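Long-range contacts in phosphoribosylaminoimidazole-succinocarboxamide synthase (Pyrococcus horikoshii, PDB 4O83), which catalyses the ATP-dependent joining of L-aspartate to carboxyaminoimidazole ribonucleotide, giving SAICAR in de novo purine biosynthesis: residues 25-30 / 76-81; 54-59 / 190-195; 82-87 / 178-183. One frame throughout, in Å; residues are numbered along the deposited sequence.

Contact 1 of 3, residues 25-30 / 76-81. With AMP (adenosine monophosphate), chain L.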
loop_
_atom_site.group_PDB
_atom_site.type_symbol
_atom_site.label_atom_id
_atom_site.label_comp_id
_atom_site.label_asym_id
_atom_site.label_seq_id
_atom_site.Cartn_x
_atom_site.Cartn_y
_atom_site.Cartn_z
HETATM N N MSE A 25 -19.929 20.837 -9.319
HETATM C CA MSE A 25 -20.411 19.462 -9.339
HETATM C C MSE A 25 -21.353 19.351 -8.179
HETATM O O MSE A 25 -20.942 19.414 -7.017
HETATM C CB MSE A 25 -19.193 18.541 -9.188
HETATM C CG MSE A 25 -19.565 17.067 -9.114
HETATM SE SE MSE A 25 -17.938 16.033 -9.540
HETATM C CE MSE A 25 -16.866 16.408 -7.938
ATOM N N GLU A 26 -22.634 19.192 -8.474
ATOM C CA GLU A 26 -23.621 19.079 -7.411
ATOM C C GLU A 26 -24.127 17.643 -7.215
ATOM O O GLU A 26 -24.672 17.040 -8.126
ATOM C CB GLU A 26 -24.797 20.014 -7.663
ATOM C CG GLU A 26 -25.770 20.033 -6.502
ATOM C CD GLU A 26 -26.871 21.051 -6.697
ATOM O OE1 GLU A 26 -27.514 21.048 -7.771
ATOM O OE2 GLU A 26 -27.093 21.844 -5.765
ATOM N N PHE A 27 -23.971 17.117 -6.008
ATOM C CA PHE A 27 -24.415 15.745 -5.750
ATOM C C PHE A 27 -25.879 15.701 -5.336
ATOM O O PHE A 27 -26.298 16.447 -4.447
ATOM C CB PHE A 27 -23.539 15.090 -4.682
ATOM C CG PHE A 27 -22.126 14.841 -5.116
ATOM C CD1 PHE A 27 -21.670 13.529 -5.320
ATOM C CD2 PHE A 27 -21.246 15.894 -5.317
ATOM C CE1 PHE A 27 -20.361 13.282 -5.712
ATOM C CE2 PHE A 27 -19.945 15.660 -5.706
ATOM C CZ PHE A 27 -19.496 14.354 -5.890
ATOM N N LYS A 28 -26.644 14.815 -5.970
ATOM C CA LYS A 28 -28.087 14.705 -5.728
ATOM C C LYS A 28 -28.364 13.556 -4.784
ATOM O O LYS A 28 -27.500 12.708 -4.567
ATOM C CB LYS A 28 -28.842 14.479 -7.049
ATOM C CG LYS A 28 -28.746 15.625 -8.053
ATOM C CD LYS A 28 -28.664 15.106 -9.484
ATOM C CE LYS A 28 -29.982 14.539 -9.998
ATOM N NZ LYS A 28 -29.790 13.746 -11.247
ATOM N N ASP A 29 -29.576 13.522 -4.238
ATOM C CA ASP A 29 -30.020 12.416 -3.390
ATOM C C ASP A 29 -30.624 11.249 -4.188
ATOM O O ASP A 29 -30.995 10.226 -3.609
ATOM C CB ASP A 29 -31.007 12.921 -2.331
ATOM C CG ASP A 29 -30.314 13.664 -1.192
ATOM O OD1 ASP A 29 -31.015 14.133 -0.263
ATOM O OD2 ASP A 29 -29.067 13.772 -1.230
ATOM N N ASP A 30 -30.712 11.404 -5.509
ATOM C CA ASP A 30 -31.214 10.341 -6.384
ATOM C C ASP A 30 -30.242 9.161 -6.491
ATOM O O ASP A 30 -29.027 9.341 -6.607
ATOM C CB ASP A 30 -31.515 10.869 -7.793
ATOM C CG ASP A 30 -32.618 11.930 -7.820
ATOM O OD1 ASP A 30 -33.524 11.930 -6.945
ATOM O OD2 ASP A 30 -32.580 12.767 -8.749
ATOM N N ASN A 76 -23.260 19.756 -0.505
ATOM C CA ASN A 76 -23.284 18.816 -1.633
ATOM C C ASN A 76 -22.765 19.397 -2.961
ATOM O O ASN A 76 -23.145 18.948 -4.037
ATOM C CB ASN A 76 -24.688 18.245 -1.815
ATOM C CG ASN A 76 -25.673 19.275 -2.316
ATOM O OD1 ASN A 76 -25.492 20.474 -2.104
ATOM N ND2 ASN A 76 -26.729 18.812 -2.982
ATOM N N ARG A 77 -21.903 20.400 -2.875
ATOM C CA ARG A 77 -21.415 21.082 -4.063
ATOM C C ARG A 77 -19.907 21.245 -4.024
ATOM O O ARG A 77 -19.349 21.851 -3.096
ATOM C CB ARG A 77 -22.068 22.451 -4.225
ATOM C CG ARG A 77 -23.507 22.416 -4.689
ATOM C CD ARG A 77 -24.061 23.827 -4.724
ATOM N NE ARG A 77 -25.178 23.926 -5.654
ATOM C CZ ARG A 77 -25.443 25.001 -6.383
ATOM N NH1 ARG A 77 -24.669 26.078 -6.289
ATOM N NH2 ARG A 77 -26.481 24.993 -7.206
ATOM N N LEU A 78 -19.251 20.686 -5.034
ATOM C CA LEU A 78 -17.820 20.857 -5.200
ATOM C C LEU A 78 -17.546 21.792 -6.358
ATOM O O LEU A 78 -18.278 21.814 -7.350
ATOM C CB LEU A 78 -17.118 19.507 -5.422
ATOM C CG LEU A 78 -17.324 18.308 -4.476
ATOM C CD1 LEU A 78 -16.053 17.460 -4.428
ATOM C CD2 LEU A 78 -17.758 18.664 -3.059
ATOM N N ILE A 79 -16.488 22.579 -6.223
ATOM C CA ILE A 79 -16.005 23.385 -7.324
ATOM C C ILE A 79 -14.824 22.622 -7.908
ATOM O O ILE A 79 -13.893 22.243 -7.192
ATOM C CB ILE A 79 -15.560 24.792 -6.870
ATOM C CG1 ILE A 79 -16.732 25.557 -6.243
ATOM C CG2 ILE A 79 -14.997 25.583 -8.048
ATOM C CD1 ILE A 79 -16.308 26.515 -5.147
ATOM N N VAL A 80 -14.868 22.403 -9.213
ATOM C CA VAL A 80 -13.859 21.596 -9.874
ATOM C C VAL A 80 -13.412 22.284 -11.155
ATOM O O VAL A 80 -14.155 23.078 -11.754
ATOM C CB VAL A 80 -14.349 20.154 -10.169
ATOM C CG1 VAL A 80 -14.662 19.413 -8.871
ATOM C CG2 VAL A 80 -15.554 20.161 -11.109
ATOM N N GLU A 81 -12.177 22.004 -11.552
ATOM C CA GLU A 81 -11.661 22.558 -12.787
ATOM C C GLU A 81 -12.212 21.800 -13.988
ATOM O O GLU A 81 -12.357 20.575 -13.949
ATOM C CB GLU A 81 -10.137 22.626 -12.780
ATOM C CG GLU A 81 -9.402 21.308 -12.854
ATOM C CD GLU A 81 -7.910 21.504 -13.069
ATOM O OE1 GLU A 81 -7.116 20.915 -12.305
ATOM O OE2 GLU A 81 -7.529 22.259 -13.990
HETATM P P AMP L . -22.943 12.055 -14.198
HETATM O O1P AMP L . -22.932 11.134 -15.411
HETATM O O2P AMP L . -23.031 11.354 -12.866
HETATM O O3P AMP L . -23.906 13.210 -14.336
HETATM O "O5'" AMP L . -21.454 12.691 -14.162
HETATM C "C5'" AMP L . -21.158 14.056 -14.456
HETATM C "C4'" AMP L . -20.484 14.184 -15.821
HETATM O "O4'" AMP L . -19.441 15.170 -15.806
HETATM C "C3'" AMP L . -19.834 12.889 -16.283
HETATM O "O3'" AMP L . -20.050 12.808 -17.692
HETATM C "C2'" AMP L . -18.360 13.097 -16.015
HETATM O "O2'" AMP L . -17.567 12.351 -16.938
HETATM C "C1'" AMP L . -18.205 14.592 -16.249
HETATM N N9 AMP L . -17.106 15.195 -15.465
HETATM C C8 AMP L . -16.694 14.814 -14.248
HETATM N N7 AMP L . -15.691 15.596 -13.809
HETATM C C5 AMP L . -15.452 16.525 -14.756
HETATM C C6 AMP L . -14.524 17.668 -14.949
HETATM N N6 AMP L . -13.621 17.997 -14.013
HETATM N N1 AMP L . -14.604 18.375 -16.097
HETATM C C2 AMP L . -15.499 18.073 -17.056
HETATM N N3 AMP L . -16.366 17.051 -16.951
HETATM C C4 AMP L . -16.392 16.252 -15.854
#
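Phe27 turns an edge of its ring to the backbone oxygen of Asn76, which lies near the ring plane, while its CE2 meets Leu78 CG obliquely at 3.9 Å. The other flat group, the Arg77 guanidinium, also takes its partner at an edge: Glu26 OE2 lies in its plane. Both belong to an antiparallel strand pair, 22-27 against 77-81, the two inner strands of a four-stranded sheet. Met25, a selenomethionine, and Leu78 form the hydrogen-bonded pair, with Met25 N to Leu78 O at 2.7 Å and Leu78 N to Met25 O at 2.9 Å. Glu26 and Arg77 are the non-hydrogen-bonded pair beside it, and Phe27 N follows with a bond to Asn76 O at 2.8 Å.

Asn76 extends this ladder with its side chain. Its chi1 of 69° sets CG between the backbone N and the carbonyl carbon, from where ND2 bonds to Phe27 O at 2.8 Å. On the face of Glu26 and Arg77, Arg77 NE makes a nearly straight (170°) salt-bridging bond to Glu26 OE2 at 2.8 Å. It comes from above the carboxylate, whose plane stands 64° from the guanidinium. The opposite face is apolar and leans on helix 45-62. There Met25 CE sits 3.8 Å from Leu78 CD1 and touches Val80 CG1. Where strand 77-81 ends, Glu81 O accepts a hydrogen bond from the adenine amino nitrogen, AMP N6, at 2.9 Å.

Contact 2 of 3, residues 54-59 / 190-195. With AMP (adenosine monophosphate), chain L.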
loop_
_atom_site.group_PDB
_atom_site.type_symbol
_atom_site.label_atom_id
_atom_site.label_comp_id
_atom_site.label_asym_id
_atom_site.label_seq_id
_atom_site.Cartn_x
_atom_site.Cartn_y
_atom_site.Cartn_z
ATOM N N VAL A 54 -14.721 14.913 -1.308
ATOM C CA VAL A 54 -13.771 15.896 -0.764
ATOM C C VAL A 54 -12.656 15.199 0.011
ATOM O O VAL A 54 -11.476 15.466 -0.215
ATOM C CB VAL A 54 -14.435 16.977 0.131
ATOM C CG1 VAL A 54 -13.384 17.877 0.775
ATOM C CG2 VAL A 54 -15.408 17.825 -0.670
ATOM N N ILE A 55 -13.025 14.325 0.941
ATOM C CA ILE A 55 -12.031 13.631 1.757
ATOM C C ILE A 55 -11.029 12.925 0.853
ATOM O O ILE A 55 -9.822 13.110 0.996
ATOM C CB ILE A 55 -12.685 12.609 2.719
ATOM C CG1 ILE A 55 -13.434 13.338 3.839
ATOM C CG2 ILE A 55 -11.636 11.696 3.338
ATOM C CD1 ILE A 55 -14.632 12.579 4.380
ATOM N N PHE A 56 -11.542 12.136 -0.086
ATOM C CA PHE A 56 -10.681 11.331 -0.944
ATOM C C PHE A 56 -9.783 12.161 -1.872
ATOM O O PHE A 56 -8.585 11.860 -1.982
ATOM C CB PHE A 56 -11.497 10.288 -1.723
ATOM C CG PHE A 56 -12.089 9.191 -0.854
ATOM C CD1 PHE A 56 -11.322 8.551 0.110
ATOM C CD2 PHE A 56 -13.411 8.788 -1.026
ATOM C CE1 PHE A 56 -11.855 7.532 0.887
ATOM C CE2 PHE A 56 -13.956 7.769 -0.257
ATOM C CZ PHE A 56 -13.181 7.141 0.705
ATOM N N PHE A 57 -10.355 13.174 -2.539
ATOM C CA PHE A 57 -9.583 14.069 -3.409
ATOM C C PHE A 57 -8.465 14.796 -2.647
ATOM O O PHE A 57 -7.333 14.890 -3.132
ATOM C CB PHE A 57 -10.483 15.076 -4.163
ATOM C CG PHE A 57 -11.246 14.475 -5.337
ATOM C CD1 PHE A 57 -10.595 13.681 -6.288
ATOM C CD2 PHE A 57 -12.619 14.723 -5.511
ATOM C CE1 PHE A 57 -11.293 13.135 -7.365
ATOM C CE2 PHE A 57 -13.315 14.166 -6.589
ATOM C CZ PHE A 57 -12.647 13.378 -7.519
ATOM N N LYS A 58 -8.771 15.291 -1.448
ATOM C CA LYS A 58 -7.749 15.921 -0.606
ATOM C C LYS A 58 -6.649 14.946 -0.192
ATOM O O LYS A 58 -5.469 15.267 -0.278
ATOM C CB LYS A 58 -8.382 16.589 0.615
ATOM C CG LYS A 58 -9.126 17.880 0.280
ATOM C CD LYS A 58 -9.680 18.531 1.542
ATOM N N LEU A 59 -7.036 13.752 0.235
ATOM C CA LEU A 59 -6.082 12.694 0.496
ATOM C C LEU A 59 -5.145 12.444 -0.707
ATOM O O LEU A 59 -3.921 12.426 -0.557
ATOM C CB LEU A 59 -6.809 11.405 0.878
ATOM C CG LEU A 59 -5.924 10.201 1.198
ATOM C CD1 LEU A 59 -5.059 10.441 2.438
ATOM C CD2 LEU A 59 -6.786 8.955 1.385
ATOM N N ASP A 190 -14.320 13.509 -11.970
ATOM C CA ASP A 190 -15.588 12.927 -11.512
ATOM C C ASP A 190 -15.708 12.858 -9.984
ATOM O O ASP A 190 -15.448 13.837 -9.306
ATOM C CB ASP A 190 -15.812 11.555 -12.163
ATOM C CG ASP A 190 -17.258 11.165 -12.197
ATOM O OD1 ASP A 190 -17.615 10.132 -11.607
ATOM O OD2 ASP A 190 -18.046 11.890 -12.814
ATOM N N GLU A 191 -16.117 11.707 -9.448
ATOM C CA GLU A 191 -16.294 11.548 -7.997
ATOM C C GLU A 191 -15.558 10.325 -7.469
ATOM O O GLU A 191 -15.182 9.442 -8.233
ATOM C CB GLU A 191 -17.784 11.459 -7.633
ATOM C CG GLU A 191 -18.423 10.158 -8.090
ATOM C CD GLU A 191 -19.899 10.075 -7.810
ATOM O OE1 GLU A 191 -20.279 9.963 -6.625
ATOM O OE2 GLU A 191 -20.669 10.101 -8.791
ATOM N N ILE A 192 -15.338 10.291 -6.158
ATOM C CA ILE A 192 -14.890 9.070 -5.494
ATOM C C ILE A 192 -15.787 8.874 -4.266
ATOM O O ILE A 192 -15.633 9.551 -3.236
ATOM C CB ILE A 192 -13.398 9.118 -5.113
ATOM C CG1 ILE A 192 -12.521 9.396 -6.342
ATOM C CG2 ILE A 192 -12.964 7.815 -4.453
ATOM C CD1 ILE A 192 -11.105 9.766 -5.999
ATOM N N SER A 193 -16.750 7.968 -4.402
ATOM C CA SER A 193 -17.742 7.755 -3.355
ATOM C C SER A 193 -18.257 6.317 -3.346
ATOM O O SER A 193 -17.889 5.526 -4.221
ATOM C CB SER A 193 -18.902 8.759 -3.506
ATOM O OG SER A 193 -19.708 8.471 -4.640
ATOM N N PRO A 194 -19.123 5.971 -2.370
ATOM C CA PRO A 194 -19.707 4.625 -2.380
ATOM C C PRO A 194 -20.604 4.368 -3.592
ATOM O O PRO A 194 -20.991 3.230 -3.817
ATOM C CB PRO A 194 -20.519 4.556 -1.065
ATOM C CG PRO A 194 -20.012 5.666 -0.216
ATOM C CD PRO A 194 -19.443 6.717 -1.134
ATOM N N ASP A 195 -20.923 5.406 -4.371
ATOM C CA ASP A 195 -21.563 5.203 -5.663
ATOM C C ASP A 195 -20.597 4.608 -6.701
ATOM O O ASP A 195 -21.030 3.898 -7.627
ATOM C CB ASP A 195 -22.142 6.519 -6.206
ATOM C CG ASP A 195 -23.520 6.834 -5.651
ATOM O OD1 ASP A 195 -24.223 7.666 -6.267
ATOM O OD2 ASP A 195 -23.911 6.251 -4.613
HETATM P P AMP L . -22.943 12.055 -14.198
HETATM O O1P AMP L . -22.932 11.134 -15.411
HETATM O O2P AMP L . -23.031 11.354 -12.866
HETATM O O3P AMP L . -23.906 13.210 -14.336
HETATM O "O5'" AMP L . -21.454 12.691 -14.162
HETATM C "C5'" AMP L . -21.158 14.056 -14.456
HETATM C "C4'" AMP L . -20.484 14.184 -15.821
HETATM O "O4'" AMP L . -19.441 15.170 -15.806
HETATM C "C3'" AMP L . -19.834 12.889 -16.283
HETATM O "O3'" AMP L . -20.050 12.808 -17.692
HETATM C "C2'" AMP L . -18.360 13.097 -16.015
HETATM O "O2'" AMP L . -17.567 12.351 -16.938
HETATM C "C1'" AMP L . -18.205 14.592 -16.249
HETATM N N9 AMP L . -17.106 15.195 -15.465
HETATM C C8 AMP L . -16.694 14.814 -14.248
HETATM N N7 AMP L . -15.691 15.596 -13.809
HETATM C C5 AMP L . -15.452 16.525 -14.756
HETATM C C6 AMP L . -14.524 17.668 -14.949
HETATM N N6 AMP L . -13.621 17.997 -14.013
HETATM N N1 AMP L . -14.604 18.375 -16.097
HETATM C C2 AMP L . -15.499 18.073 -17.056
HETATM N N3 AMP L . -16.366 17.051 -16.951
HETATM C C4 AMP L . -16.392 16.252 -15.854
#
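Ile192 lays its two branches against two neighbouring rings of helix 45-62: CG2 meets Phe56 CD2 at 3.6 Å, and CD1 reaches Phe57 CE1 at 3.6 Å. With chi1 at -56°, CG1 lies beside the backbone N and CG2 beside the carbonyl carbon, which splits the side chain between the rings. Each ring also presents an edge to a main-chain oxygen of the loop. Phe56 CD2 lies 3.2 Å from Ile192 O, and Phe57 CZ lies 3.4 Å from Asp190 O, both oxygens near the respective ring planes.

This loop, between strands 186-188 and 197-201, forms part of the nucleotide site, and the helix packs behind it. Asp190 N bonds to AMP N7 at 3.1 Å, while its carboxylate makes a salt bridge with Lys175. Phe57 also meets His68, itself a partner of AMP, edge to face. Farther along, Ser193 OG donates to Glu191 OE1 at 2.5 Å from the anti side, out of the carboxylate plane, and Lys13 holds the other carboxylate oxygen, Glu191 OE2.

Between the two segments themselves the grip is hydrocarbon and ring edge, without hydrogen bonds. Shape thus seems to set how the loop seats on the helix, helped by Ser53 bonding to Ile192 N. Asp190 and Glu191 both lead away from the helix, so the loop meets it with apolar groups and leaves its charged ones to the site.

Contact 3 of 3, residues 82-87 / 178-183. With AMP (adenosine monophosphate), chain L.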
loop_
_atom_site.group_PDB
_atom_site.type_symbol
_atom_site.label_atom_id
_atom_site.label_comp_id
_atom_site.label_asym_id
_atom_site.label_seq_id
_atom_site.Cartn_x
_atom_site.Cartn_y
_atom_site.Cartn_z
ATOM N N LYS A 82 -12.557 22.554 -15.030
ATOM C CA LYS A 82 -13.165 21.975 -16.219
ATOM C C LYS A 82 -12.072 21.302 -17.036
ATOM O O LYS A 82 -11.000 21.864 -17.247
ATOM C CB LYS A 82 -13.929 23.028 -17.035
ATOM C CG LYS A 82 -14.843 22.437 -18.100
ATOM C CD LYS A 82 -15.941 23.406 -18.519
ATOM N N LEU A 83 -12.348 20.072 -17.450
ATOM C CA LEU A 83 -11.368 19.267 -18.157
ATOM C C LEU A 83 -11.896 18.826 -19.517
ATOM O O LEU A 83 -13.117 18.746 -19.738
ATOM C CB LEU A 83 -10.991 18.033 -17.317
ATOM C CG LEU A 83 -10.378 18.256 -15.937
ATOM C CD1 LEU A 83 -10.244 16.927 -15.235
ATOM C CD2 LEU A 83 -9.025 18.953 -16.039
ATOM N N ASP A 84 -10.951 18.549 -20.413
ATOM C CA ASP A 84 -11.217 17.840 -21.651
ATOM C C ASP A 84 -11.184 16.341 -21.305
ATOM O O ASP A 84 -10.107 15.756 -21.176
ATOM C CB ASP A 84 -10.128 18.203 -22.667
ATOM C CG ASP A 84 -10.313 17.519 -23.997
ATOM O OD1 ASP A 84 -11.474 17.362 -24.438
ATOM O OD2 ASP A 84 -9.289 17.142 -24.606
HETATM N N MSE A 85 -12.363 15.746 -21.125
HETATM C CA MSE A 85 -12.481 14.402 -20.536
HETATM C C MSE A 85 -12.086 13.314 -21.503
HETATM O O MSE A 85 -12.450 13.360 -22.681
HETATM C CB MSE A 85 -13.920 14.095 -20.093
HETATM C CG MSE A 85 -14.460 14.996 -18.978
HETATM SE SE MSE A 85 -13.393 14.811 -17.324
HETATM C CE MSE A 85 -13.921 12.943 -16.948
ATOM N N TYR A 86 -11.364 12.311 -21.009
ATOM C CA TYR A 86 -11.202 11.064 -21.772
ATOM C C TYR A 86 -12.511 10.274 -21.736
ATOM O O TYR A 86 -13.194 10.251 -20.708
ATOM C CB TYR A 86 -10.055 10.219 -21.240
ATOM C CG TYR A 86 -8.690 10.823 -21.462
ATOM C CD1 TYR A 86 -8.020 10.663 -22.677
ATOM C CD2 TYR A 86 -8.055 11.526 -20.441
ATOM C CE1 TYR A 86 -6.763 11.200 -22.873
ATOM C CE2 TYR A 86 -6.802 12.062 -20.621
ATOM C CZ TYR A 86 -6.160 11.900 -21.840
ATOM O OH TYR A 86 -4.920 12.454 -21.996
ATOM N N PRO A 87 -12.881 9.642 -22.864
ATOM C CA PRO A 87 -14.146 8.897 -22.941
ATOM C C PRO A 87 -14.023 7.504 -22.305
ATOM O O PRO A 87 -14.360 6.480 -22.932
ATOM C CB PRO A 87 -14.387 8.786 -24.447
ATOM C CG PRO A 87 -13.025 8.799 -25.043
ATOM C CD PRO A 87 -12.191 9.691 -24.163
ATOM N N PHE A 178 -10.854 10.484 -15.982
ATOM C CA PHE A 178 -9.754 11.401 -16.193
ATOM C C PHE A 178 -10.074 12.369 -17.324
ATOM O O PHE A 178 -10.883 12.073 -18.215
ATOM C CB PHE A 178 -8.462 10.630 -16.550
ATOM C CG PHE A 178 -7.955 9.735 -15.449
ATOM C CD1 PHE A 178 -7.049 10.218 -14.506
ATOM C CD2 PHE A 178 -8.384 8.413 -15.346
ATOM C CE1 PHE A 178 -6.570 9.401 -13.495
ATOM C CE2 PHE A 178 -7.901 7.583 -14.331
ATOM C CZ PHE A 178 -7.003 8.085 -13.405
ATOM N N GLY A 179 -9.418 13.518 -17.276
ATOM C CA GLY A 179 -9.405 14.464 -18.384
ATOM C C GLY A 179 -8.113 15.265 -18.492
ATOM O O GLY A 179 -7.184 15.111 -17.675
ATOM N N LYS A 180 -8.063 16.133 -19.501
ATOM C CA LYS A 180 -6.886 16.951 -19.763
ATOM C C LYS A 180 -7.169 18.382 -19.338
ATOM O O LYS A 180 -8.206 18.943 -19.708
ATOM C CB LYS A 180 -6.544 16.924 -21.260
ATOM C CG LYS A 180 -5.651 15.779 -21.707
ATOM C CD LYS A 180 -5.729 15.588 -23.219
ATOM C CE LYS A 180 -6.930 14.733 -23.613
ATOM N NZ LYS A 180 -7.497 15.085 -24.952
ATOM N N ASP A 181 -6.254 18.970 -18.566
ATOM C CA ASP A 181 -6.355 20.382 -18.195
ATOM C C ASP A 181 -5.749 21.307 -19.257
ATOM O O ASP A 181 -5.340 20.849 -20.325
ATOM C CB ASP A 181 -5.736 20.637 -16.810
ATOM C CG ASP A 181 -4.219 20.491 -16.787
ATOM O OD1 ASP A 181 -3.664 20.541 -15.666
ATOM O OD2 ASP A 181 -3.574 20.328 -17.848
ATOM N N LYS A 182 -5.688 22.603 -18.944
ATOM C CA LYS A 182 -5.134 23.624 -19.847
ATOM C C LYS A 182 -3.687 23.342 -20.261
ATOM O O LYS A 182 -3.325 23.506 -21.428
ATOM N N ASN A 183 -2.875 22.911 -19.299
ATOM C CA ASN A 183 -1.472 22.558 -19.545
ATOM C C ASN A 183 -1.292 21.260 -20.350
ATOM O O ASN A 183 -0.194 20.969 -20.828
ATOM C CB ASN A 183 -0.700 22.442 -18.221
ATOM C CG ASN A 183 -0.986 23.585 -17.259
ATOM O OD1 ASN A 183 -1.441 24.656 -17.655
ATOM N ND2 ASN A 183 -0.715 23.354 -15.978
HETATM P P AMP L . -22.943 12.055 -14.198
HETATM O O1P AMP L . -22.932 11.134 -15.411
HETATM O O2P AMP L . -23.031 11.354 -12.866
HETATM O O3P AMP L . -23.906 13.210 -14.336
HETATM O "O5'" AMP L . -21.454 12.691 -14.162
HETATM C "C5'" AMP L . -21.158 14.056 -14.456
HETATM C "C4'" AMP L . -20.484 14.184 -15.821
HETATM O "O4'" AMP L . -19.441 15.170 -15.806
HETATM C "C3'" AMP L . -19.834 12.889 -16.283
HETATM O "O3'" AMP L . -20.050 12.808 -17.692
HETATM C "C2'" AMP L . -18.360 13.097 -16.015
HETATM O "O2'" AMP L . -17.567 12.351 -16.938
HETATM C "C1'" AMP L . -18.205 14.592 -16.249
HETATM N N9 AMP L . -17.106 15.195 -15.465
HETATM C C8 AMP L . -16.694 14.814 -14.248
HETATM N N7 AMP L . -15.691 15.596 -13.809
HETATM C C5 AMP L . -15.452 16.525 -14.756
HETATM C C6 AMP L . -14.524 17.668 -14.949
HETATM N N6 AMP L . -13.621 17.997 -14.013
HETATM N N1 AMP L . -14.604 18.375 -16.097
HETATM C C2 AMP L . -15.499 18.073 -17.056
HETATM N N3 AMP L . -16.366 17.051 -16.951
HETATM C C4 AMP L . -16.392 16.252 -15.854
HETATM O O HOH W 1 -12.200 9.256 -18.258
#
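Met85, a selenomethionine, crosses Gly179 with their CA atoms only 3.8 Å apart, the tight centre of this antiparallel pairing between strands 84-93 and 169-180. A CB at Gly179 would probably collide with Leu83 CB and Asp84 O, consistent with the close approach of the strands here. Next to it Asp84 and Lys180 form the hydrogen-bonded pair, with Lys180 N to Asp84 O at 2.7 Å and Asp84 N to Lys180 O at 2.9 Å; Tyr86 N then bonds to Phe178 O. The Tyr86 ring shows an edge to Phe178 O and packs against helix 143-165.

The solvent side is looser and polar. Asp84 and Lys180 lie side by side, and Lys180 NZ reaches Asp84 OD2 at 2.7 Å, on the anti side but well out of the carboxylate plane, completing a salt bridge. Bends at chi3 (-84°) and chi4 carry the lysine chain across Tyr86 at about a right angle, CE lying 3.4 Å from Tyr86 CZ, while Tyr86 OH bonds to Glu145. Replacing Lys180 with an alanine would probably leave the Asp84 carboxylate without its cationic mate and uncover part of the Tyr86 ring.

On the inner side Met85 bends at chi2 and chi3, setting SE 3.6 Å from AMP C4 and CE near Phe178 O. Leu83 N bonds to AMP N1 at 3.1 Å. A backbone amide on N1, with a neighbouring backbone carbonyl on N6, is the adenine recognition familiar from the linker of ATP-grasp enzymes and the hinge of protein kinases.

In the fold
Contact 2 is the core of the set, wholly buried with its centre about 7 Å from the chain centre, whereas contacts 1 and 3, their centres about 14 and 17 Å from it, are partly buried strand pairings. Those two share a plan: backbone ladders, one face apolar or ligand-facing and an acid-base pair on the other. Contact 2 instead joins helix to loop through rings and an isoleucine. It touches contact 1 directly, where Leu78 CD2 packs on Val54 CG2, but not contact 3. Backbone atoms read the adenine of AMP from the end of strand 77-81 and the link that leads into strand 84-93, together with the loop of contact 2.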